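Putative methylthioribose-1-phosphate isomerase (Pyrococcus horikoshii OT3, PDB 6A34) probably catalyses the interconversion of methylthioribose-1-phosphate and methylthioribulose-1-phosphate in the methionine salvage pathway. Local coordinates at residues 72-77 with 130-135. Numbering follows the deposited sequence.
Sequences LYAETS and RLIVQE
Val133, Ala74 and Ile132 bury most of the surface where helix 59-76 packs against helix 125-157, a near-antiparallel pair in the helical N-terminal part of this eIF-2B-like fold. The axes of 72-76 and 130-135 come within 8.9 Å of each other, with their N-to-C directions 147° apart. The nearest backbones are those of Ala74 and Ile132, whose CA atoms stand 7.0 Å apart, a spacing consistent with the single methyl that Ala74 places between them. That methyl, pointing toward the second helix, meets both ends of the branched Ile132 side chain: Ala74 CB lies 4.0 Å from Ile132 CG2 and 4.1 Å from Ile132 CD1. With chi1 at -71°, CG2 lies anti to the backbone N and CG1 beside it, an orientation in which CG2 and CD1 both come up against the Ala74 methyl. Beyond Ala74, Ile132 also touches Phe85 and Phe89 of helix 82-97 and Val117 of helix 104-119, which places the pair within a four-helix arrangement. No hydrogen bond joins the two segments, and their mutual burial of 172 Å² is modest.

Val133 reaches Ala74 more loosely, through CG2, and uses the same methyl against Glu75. The extended Glu75 chain crosses the valine at about a right angle, and CG, CD and OE2 all lie within van der Waals range of Val133 CG2. The polar end has its partner in Tyr19, whose hydroxyl is hydrogen-bonded to Glu75 OE1. Truncating Glu75 to an alanine is likely to leave the Tyr19 hydroxyl without this mate and uncover one side of Val133. On that side, Val133 CG2 sits 3.7 Å from Glu75 CG and 3.8 Å from Glu75 OE2.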
loop_
_atom_site.group_PDB
_atom_site.type_symbol
_atom_site.label_atom_id
_atom_site.label_comp_id
_atom_site.label_asym_id
_atom_site.label_seq_id
_atom_site.Cartn_x
_atom_site.Cartn_y
_atom_site.Cartn_z
ATOM N N LEU A 72 -27.918 14.568 -26.054
ATOM C CA LEU A 72 -28.810 13.450 -26.303
ATOM C C LEU A 72 -30.262 13.926 -26.141
ATOM O O LEU A 72 -31.103 13.670 -27.007
ATOM C CB LEU A 72 -28.490 12.282 -25.369
ATOM C CG LEU A 72 -29.387 11.058 -25.541
ATOM C CD1 LEU A 72 -29.067 10.325 -26.827
ATOM C CD2 LEU A 72 -29.249 10.102 -24.379
ATOM N N TYR A 73 -30.537 14.658 -25.065
ATOM C CA TYR A 73 -31.858 15.182 -24.848
ATOM C C TYR A 73 -32.287 16.021 -26.057
ATOM O O TYR A 73 -33.420 15.898 -26.533
ATOM C CB TYR A 73 -31.961 16.025 -23.578
ATOM C CG TYR A 73 -33.290 16.714 -23.526
ATOM C CD1 TYR A 73 -34.454 16.001 -23.253
ATOM C CD2 TYR A 73 -33.393 18.055 -23.854
ATOM C CE1 TYR A 73 -35.702 16.614 -23.300
ATOM C CE2 TYR A 73 -34.629 18.680 -23.903
ATOM C CZ TYR A 73 -35.784 17.959 -23.629
ATOM O OH TYR A 73 -36.971 18.618 -23.680
ATOM N N ALA A 74 -31.393 16.896 -26.528
ATOM C CA ALA A 74 -31.715 17.833 -27.602
ATOM C C ALA A 74 -32.086 17.088 -28.904
ATOM O O ALA A 74 -33.025 17.475 -29.596
ATOM C CB ALA A 74 -30.553 18.776 -27.810
ATOM N N GLU A 75 -31.358 16.014 -29.234
ATOM C CA GLU A 75 -31.541 15.277 -30.496
ATOM C C GLU A 75 -32.683 14.238 -30.426
ATOM O O GLU A 75 -33.049 13.673 -31.428
ATOM C CB GLU A 75 -30.202 14.648 -30.893
ATOM C CG GLU A 75 -29.181 15.711 -31.283
ATOM C CD GLU A 75 -27.963 15.209 -32.030
ATOM O OE1 GLU A 75 -27.460 14.116 -31.685
ATOM O OE2 GLU A 75 -27.532 15.910 -32.973
ATOM N N THR A 76 -33.252 14.034 -29.240
ATOM C CA THR A 76 -34.102 12.881 -28.870
ATOM C C THR A 76 -35.474 13.381 -28.394
ATOM O O THR A 76 -36.441 12.642 -28.454
ATOM C CB THR A 76 -33.322 12.037 -27.845
ATOM O OG1 THR A 76 -32.826 10.883 -28.528
ATOM C CG2 THR A 76 -34.074 11.629 -26.606
ATOM N N SER A 77 -35.543 14.633 -27.917
ATOM C CA SER A 77 -36.764 15.218 -27.355
ATOM C C SER A 77 -37.900 15.114 -28.378
ATOM O O SER A 77 -37.738 15.502 -29.530
ATOM C CB SER A 77 -36.571 16.651 -26.964
ATOM O OG SER A 77 -37.793 17.221 -26.509
ATOM N N ARG A 130 -29.040 22.991 -31.878
ATOM C CA ARG A 130 -27.726 22.965 -32.513
ATOM C C ARG A 130 -26.656 23.395 -31.500
ATOM O O ARG A 130 -25.577 22.819 -31.458
ATOM C CB ARG A 130 -27.636 23.899 -33.726
ATOM C CG ARG A 130 -26.401 23.681 -34.597
ATOM C CD ARG A 130 -26.197 24.726 -35.690
ATOM N NE ARG A 130 -25.989 26.051 -35.133
ATOM C CZ ARG A 130 -24.873 26.467 -34.530
ATOM N NH1 ARG A 130 -23.791 25.699 -34.524
ATOM N NH2 ARG A 130 -24.851 27.652 -33.940
ATOM N N LEU A 131 -26.974 24.441 -30.738
ATOM C CA LEU A 131 -26.084 25.070 -29.806
ATOM C C LEU A 131 -25.730 24.108 -28.656
ATOM O O LEU A 131 -24.563 24.019 -28.271
ATOM C CB LEU A 131 -26.743 26.336 -29.268
ATOM C CG LEU A 131 -26.631 27.560 -30.171
ATOM C CD1 LEU A 131 -27.565 28.649 -29.682
ATOM C CD2 LEU A 131 -25.204 28.061 -30.258
ATOM N N ILE A 132 -26.738 23.416 -28.124
ATOM C CA ILE A 132 -26.546 22.485 -27.036
ATOM C C ILE A 132 -25.560 21.402 -27.461
ATOM O O ILE A 132 -24.666 21.073 -26.711
ATOM C CB ILE A 132 -27.875 21.835 -26.625
ATOM C CG1 ILE A 132 -28.793 22.826 -25.917
ATOM C CG2 ILE A 132 -27.630 20.585 -25.789
ATOM C CD1 ILE A 132 -30.213 22.336 -25.818
ATOM N N VAL A 133 -25.789 20.818 -28.645
ATOM C CA VAL A 133 -24.994 19.708 -29.099
ATOM C C VAL A 133 -23.556 20.212 -29.292
ATOM O O VAL A 133 -22.572 19.534 -28.888
ATOM C CB VAL A 133 -25.567 19.063 -30.380
ATOM C CG1 VAL A 133 -24.587 18.068 -31.006
ATOM C CG2 VAL A 133 -26.925 18.414 -30.132
ATOM N N GLN A 134 -23.441 21.399 -29.899
ATOM C CA GLN A 134 -22.165 21.969 -30.210
ATOM C C GLN A 134 -21.369 22.188 -28.908
ATOM O O GLN A 134 -20.187 21.889 -28.861
ATOM C CB GLN A 134 -22.332 23.274 -30.996
ATOM C CG GLN A 134 -21.019 24.007 -31.239
ATOM C CD GLN A 134 -21.183 25.236 -32.101
ATOM O OE1 GLN A 134 -20.947 25.208 -33.308
ATOM N NE2 GLN A 134 -21.591 26.326 -31.480
ATOM N N GLU A 135 -22.027 22.766 -27.904
ATOM C CA GLU A 135 -21.469 23.010 -26.613
ATOM C C GLU A 135 -20.950 21.716 -25.959
ATOM O O GLU A 135 -19.872 21.748 -25.386
ATOM C CB GLU A 135 -22.485 23.681 -25.688
ATOM C CG GLU A 135 -21.840 24.631 -24.691
ATOM C CD GLU A 135 -20.941 25.716 -25.277
ATOM O OE1 GLU A 135 -20.970 25.914 -26.514
ATOM O OE2 GLU A 135 -20.221 26.385 -24.486
#